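Local coordinates for protein alcohol oxidase (Myceliophthora thermophila, PDB 6F74) that probably oxidises its substrate, possibly an alcohol, with bound FAD, as a VAO-type flavoprotein oxidase of the oxygen-dependent FAD-linked oxidoreductase family, at residues C78-K83 against Q88-S93. Sequence-based numbering, arbitrary orientation.
Sequences CAYVNK and QDFQTS. With FAD (flavin-adenine dinucleotide), chain I.
F90 reaches from the short helix 88-93 to the helix 75-84 and meets two residues there, V81 through CZ and Y80 through the neighbouring CE1. Its CG stands anti to the backbone N (chi1 170°), which carries the phenyl group off its own helix and toward the other. The inner half of the contact is the buried one: CG2 of V81 lies 4.2 Å from CZ of F90, the two side chains crossing at about a right angle. Valine suits this place because its branch at CB keeps a methyl close to the helix, where the end of the phenyl ring meets it obliquely in a purely apolar contact. The outer half, at the same spacing, is the exposed one. Y80 and F90 run past each other in opposite directions and come together at CE2 of Y80 and CE1 of F90, also 4.2 Å apart; the tyrosine is open to solvent and buries less against the second helix than V81 does.

The two helices follow one another in the chain, with three residues between them, in what is probably the FAD-binding part of the VAO-type fold; V81 and F90 are nearest in the backbone at 8.7 Å between CA atoms. No hydrogen bond joins them, and the buried surface is a modest 126 Å². C78, in disulfide linkage with C67, ties down the first helix, whereas the second borders the flavin pocket. There Q88, its chain extended beyond CG, brings OE1 to 3.2 Å from the methyl carbon C7M of FAD; the amide lies against this methyl at the dimethylbenzene end of the flavin, while its NE2 holds the backbone oxygen of D427. On the solvent side of this helix, OG of S93 donates to O of F90 at 2.6 Å, the short serine folding back onto its own backbone.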
ATOM      1  N   CYS A  78      -5.443  19.307  21.360  1.00 24.89           N
ATOM      2  CA  CYS A  78      -6.525  18.616  20.691  1.00 24.55           C
ATOM      3  C   CYS A  78      -6.888  19.243  19.352  1.00 24.59           C
ATOM      4  O   CYS A  78      -7.041  18.528  18.364  1.00 24.00           O
ATOM      5  CB  CYS A  78      -7.762  18.560  21.588  1.00 25.07           C
ATOM      6  SG  CYS A  78      -9.229  17.908  20.754  1.00 24.90           S
ATOM      7  N   ALA A  79      -7.012  20.567  19.324  1.00 25.32           N
ATOM      8  CA  ALA A  79      -7.328  21.310  18.099  1.00 25.46           C
ATOM      9  C   ALA A  79      -6.232  21.204  17.042  1.00 24.92           C
ATOM     10  O   ALA A  79      -6.513  21.075  15.842  1.00 24.61           O
ATOM     11  CB  ALA A  79      -7.582  22.787  18.436  1.00 26.47           C
ATOM     12  N   TYR A  80      -4.981  21.263  17.486  1.00 24.87           N
ATOM     13  CA  TYR A  80      -3.850  21.037  16.585  1.00 24.39           C
ATOM     14  C   TYR A  80      -3.951  19.631  15.968  1.00 23.51           C
ATOM     15  O   TYR A  80      -3.828  19.451  14.756  1.00 23.16           O
ATOM     16  CB  TYR A  80      -2.516  21.190  17.334  1.00 24.52           C
ATOM     17  CG  TYR A  80      -1.346  21.016  16.416  1.00 24.16           C
ATOM     18  CD1 TYR A  80      -0.983  22.031  15.559  1.00 24.56           C
ATOM     19  CD2 TYR A  80      -0.644  19.810  16.351  1.00 23.47           C
ATOM     20  CE1 TYR A  80       0.079  21.900  14.694  1.00 24.32           C
ATOM     21  CE2 TYR A  80       0.418  19.662  15.430  1.00 23.21           C
ATOM     22  CZ  TYR A  80       0.768  20.725  14.634  1.00 23.66           C
ATOM     23  OH  TYR A  80       1.784  20.611  13.704  1.00 23.50           O
ATOM     24  N   VAL A  81      -4.197  18.640  16.807  1.00 23.21           N
ATOM     25  CA  VAL A  81      -4.307  17.251  16.347  1.00 22.46           C
ATOM     26  C   VAL A  81      -5.486  17.072  15.396  1.00 22.35           C
ATOM     27  O   VAL A  81      -5.381  16.368  14.380  1.00 21.83           O
ATOM     28  CB  VAL A  81      -4.392  16.255  17.539  1.00 22.27           C
ATOM     29  CG1 VAL A  81      -4.682  14.848  17.042  1.00 21.62           C
ATOM     30  CG2 VAL A  81      -3.069  16.247  18.276  1.00 22.27           C
ATOM     31  N   ASN A  82      -6.604  17.719  15.721  1.00 22.90           N
ATOM     32  CA  ASN A  82      -7.772  17.643  14.834  1.00 22.90           C
ATOM     33  C   ASN A  82      -7.461  18.254  13.458  1.00 22.83           C
ATOM     34  O   ASN A  82      -7.748  17.671  12.437  1.00 22.42           O
ATOM     35  CB  ASN A  82      -8.978  18.323  15.482  1.00 23.63           C
ATOM     36  CG  ASN A  82     -10.213  18.185  14.639  1.00 23.69           C
ATOM     37  OD1 ASN A  82     -10.665  19.160  14.035  1.00 24.13           O
ATOM     38  ND2 ASN A  82     -10.726  16.959  14.534  1.00 23.26           N
ATOM     39  N   LYS A  83      -6.815  19.396  13.473  1.00 23.27           N
ATOM     40  CA  LYS A  83      -6.434  20.088  12.250  1.00 23.32           C
ATOM     41  C   LYS A  83      -5.449  19.275  11.408  1.00 22.63           C
ATOM     42  O   LYS A  83      -5.571  19.250  10.178  1.00 22.44           O
ATOM     43  CB  LYS A  83      -5.828  21.453  12.607  1.00 24.02           C
ATOM     44  CG  LYS A  83      -5.326  22.238  11.413  1.00 24.17           C
ATOM     45  CD  LYS A  83      -4.545  23.495  11.790  1.00 24.89           C
ATOM     46  CE  LYS A  83      -4.314  24.325  10.506  1.00 25.14           C
ATOM     47  NZ  LYS A  83      -3.107  25.218  10.582  1.00 25.65           N
ATOM     48  N   GLN A  88      -0.220  13.666   5.996  1.00 19.62           N
ATOM     49  CA  GLN A  88       0.568  12.427   5.979  1.00 19.27           C
ATOM     50  C   GLN A  88       1.848  12.528   6.845  1.00 19.43           C
ATOM     51  O   GLN A  88       2.239  11.534   7.476  1.00 19.19           O
ATOM     52  CB  GLN A  88       0.953  12.051   4.559  1.00 19.17           C
ATOM     53  CG  GLN A  88      -0.234  11.751   3.666  1.00 18.99           C
ATOM     54  CD  GLN A  88       0.156  11.338   2.251  1.00 18.92           C
ATOM     55  OE1 GLN A  88       1.204  10.760   2.034  1.00 18.89           O
ATOM     56  NE2 GLN A  88      -0.723  11.589   1.295  1.00 18.95           N
ATOM     57  N   ASP A  89       2.478  13.718   6.852  1.00 19.88           N
ATOM     58  CA  ASP A  89       3.712  13.933   7.602  1.00 20.14           C
ATOM     59  C   ASP A  89       3.426  13.917   9.099  1.00 20.16           C
ATOM     60  O   ASP A  89       4.213  13.346   9.897  1.00 20.10           O
ATOM     61  CB  ASP A  89       4.395  15.264   7.243  1.00 20.73           C
ATOM     62  CG  ASP A  89       5.019  15.244   5.870  1.00 20.81           C
ATOM     63  OD1 ASP A  89       5.165  14.147   5.292  1.00 20.44           O
ATOM     64  OD2 ASP A  89       5.345  16.321   5.346  1.00 21.30           O
ATOM     65  N   PHE A  90       2.318  14.548   9.475  1.00 20.29           N
ATOM     66  CA  PHE A  90       1.898  14.555  10.871  1.00 20.36           C
ATOM     67  C   PHE A  90       1.742  13.111  11.362  1.00 19.87           C
ATOM     68  O   PHE A  90       2.226  12.762  12.419  1.00 19.87           O
ATOM     69  CB  PHE A  90       0.586  15.308  11.085  1.00 20.60           C
ATOM     70  CG  PHE A  90       0.020  15.111  12.457  1.00 20.66           C
ATOM     71  CD1 PHE A  90       0.625  15.738  13.573  1.00 21.07           C
ATOM     72  CD2 PHE A  90      -1.057  14.245  12.672  1.00 20.36           C
ATOM     73  CE1 PHE A  90       0.135  15.526  14.851  1.00 21.16           C
ATOM     74  CE2 PHE A  90      -1.552  14.052  13.960  1.00 20.47           C
ATOM     75  CZ  PHE A  90      -0.956  14.679  15.035  1.00 20.85           C
ATOM     76  N   GLN A  91       1.066  12.289  10.574  1.00 19.50           N
ATOM     77  CA  GLN A  91       0.890  10.880  10.926  1.00 19.09           C
ATOM     78  C   GLN A  91       2.180  10.046  10.884  1.00 18.92           C
ATOM     79  O   GLN A  91       2.335   9.175  11.716  1.00 18.76           O
ATOM     80  CB  GLN A  91      -0.191  10.240  10.074  1.00 18.82           C
ATOM     81  CG  GLN A  91      -1.597  10.831  10.268  1.00 19.00           C
ATOM     82  CD  GLN A  91      -2.200  10.612  11.630  1.00 19.10           C
ATOM     83  OE1 GLN A  91      -1.600   9.942  12.485  1.00 18.98           O
ATOM     84  NE2 GLN A  91      -3.421  11.180  11.860  1.00 19.36           N
ATOM     85  N   THR A  92       3.122  10.311   9.980  1.00 19.03           N
ATOM     86  CA  THR A  92       4.390   9.569   9.993  1.00 18.98           C
ATOM     87  C   THR A  92       5.350   9.978  11.099  1.00 19.27           C
ATOM     88  O   THR A  92       6.304   9.246  11.362  1.00 19.24           O
ATOM     89  CB  THR A  92       5.151   9.669   8.653  1.00 19.09           C
ATOM     90  OG1 THR A  92       5.346  11.056   8.303  1.00 19.50           O
ATOM     91  CG2 THR A  92       4.398   8.932   7.535  1.00 18.79           C
ATOM     92  N   SER A  93       5.131  11.135  11.722  1.00 19.60           N
ATOM     93  CA  SER A  93       6.032  11.701  12.732  1.00 19.98           C
ATOM     94  C   SER A  93       5.906  11.084  14.130  1.00 19.86           C
ATOM     95  O   SER A  93       6.839  11.143  14.916  1.00 20.09           O
ATOM     96  CB  SER A  93       5.775  13.214  12.871  1.00 20.48           C
ATOM     97  OG  SER A  93       4.474  13.460  13.445  1.00 20.43           O
TER
HETATM   98  PA  FAD I 601       4.271   0.305   7.305  1.00 15.73           P
HETATM   99  O1A FAD I 601       2.884   0.473   7.921  1.00 16.33           O
HETATM  100  O2A FAD I 601       5.405   0.958   8.031  1.00 14.61           O
HETATM  101  O5B FAD I 601       4.530  -1.246   7.161  1.00 13.82           O
HETATM  102  C5B FAD I 601       3.721  -2.002   6.303  1.00 13.38           C
HETATM  103  C4B FAD I 601       3.970  -3.477   6.564  1.00 12.87           C
HETATM  104  O4B FAD I 601       5.320  -3.733   6.214  1.00 12.82           O
HETATM  105  C3B FAD I 601       3.830  -3.935   7.994  1.00 12.31           C
HETATM  106  O3B FAD I 601       3.461  -5.318   7.964  1.00 12.69           O
HETATM  107  C2B FAD I 601       5.230  -3.860   8.552  1.00 12.77           C
HETATM  108  O2B FAD I 601       5.539  -4.833   9.557  1.00 12.30           O
HETATM  109  C1B FAD I 601       6.064  -4.176   7.340  1.00 12.89           C
HETATM  110  N9A FAD I 601       7.385  -3.543   7.278  1.00 13.21           N
HETATM  111  C8A FAD I 601       7.643  -2.241   7.097  1.00 14.09           C
HETATM  112  N7A FAD I 601       8.970  -2.015   7.050  1.00 14.08           N
HETATM  113  C5A FAD I 601       9.563  -3.197   7.194  1.00 13.77           C
HETATM  114  C6A FAD I 601      10.958  -3.637   7.220  1.00 13.93           C
HETATM  115  N6A FAD I 601      11.911  -2.689   7.073  1.00 14.13           N
HETATM  116  N1A FAD I 601      11.195  -4.962   7.403  1.00 13.83           N
HETATM  117  C2A FAD I 601      10.179  -5.852   7.545  1.00 14.21           C
HETATM  118  N3A FAD I 601       8.865  -5.512   7.508  1.00 13.99           N
HETATM  119  C4A FAD I 601       8.521  -4.210   7.333  1.00 13.66           C
HETATM  120  N1  FAD I 601       1.007   1.653  -2.602  1.00 11.40           N
HETATM  121  C2  FAD I 601       1.229   1.591  -3.935  1.00 11.65           C
HETATM  122  O2  FAD I 601       1.476   0.472  -4.455  1.00 12.31           O
HETATM  123  N3  FAD I 601       1.222   2.690  -4.715  1.00 11.81           N
HETATM  124  C4  FAD I 601       0.958   3.916  -4.232  1.00 12.03           C
HETATM  125  O4  FAD I 601       0.932   4.931  -4.960  1.00 13.38           O
HETATM  126  C4X FAD I 601       0.684   4.070  -2.787  1.00 11.93           C
HETATM  127  N5  FAD I 601       0.405   5.273  -2.246  1.00 11.39           N
HETATM  128  C5X FAD I 601       0.167   5.384  -0.916  1.00 10.96           C
HETATM  129  C6  FAD I 601      -0.101   6.639  -0.370  1.00  9.80           C
HETATM  130  C7  FAD I 601      -0.331   6.808   0.984  1.00  8.66           C
HETATM  131  C7M FAD I 601      -0.630   8.227   1.401  1.00  8.75           C
HETATM  132  C8  FAD I 601      -0.277   5.626   1.890  1.00  7.38           C
HETATM  133  C8M FAD I 601      -0.471   5.730   3.397  1.00  4.60           C
HETATM  134  C9  FAD I 601      -0.034   4.368   1.347  1.00  9.18           C
HETATM  135  C9A FAD I 601       0.203   4.184  -0.026  1.00 10.70           C
HETATM  136  N10 FAD I 601       0.488   2.919  -0.610  1.00 12.01           N
HETATM  137  C10 FAD I 601       0.725   2.836  -1.989  1.00 11.68           C
HETATM  138  C1' FAD I 601       0.461   1.654   0.161  1.00 13.09           C
HETATM  139  C2' FAD I 601       1.736   1.058   0.658  1.00 14.05           C
HETATM  140  O2' FAD I 601       2.312   0.329  -0.423  1.00 13.99           O
HETATM  141  C3' FAD I 601       1.426   0.074   1.791  1.00 15.12           C
HETATM  142  O3' FAD I 601       0.598   0.674   2.803  1.00 16.26           O
HETATM  143  C4' FAD I 601       2.696  -0.480   2.423  1.00 15.51           C
HETATM  144  O4' FAD I 601       2.351  -1.400   3.462  1.00 16.74           O
HETATM  145  C5' FAD I 601       3.575   0.635   2.967  1.00 15.36           C
HETATM  146  O5' FAD I 601       4.756   0.100   3.540  1.00 15.25           O
HETATM  147  P   FAD I 601       5.361   0.985   4.704  1.00 15.53           P
HETATM  148  O1P FAD I 601       5.452   2.419   4.261  1.00 15.56           O
HETATM  149  O2P FAD I 601       6.584   0.272   5.177  1.00 17.65           O
HETATM  150  O3P FAD I 601       4.164   0.867   5.787  1.00 15.91           O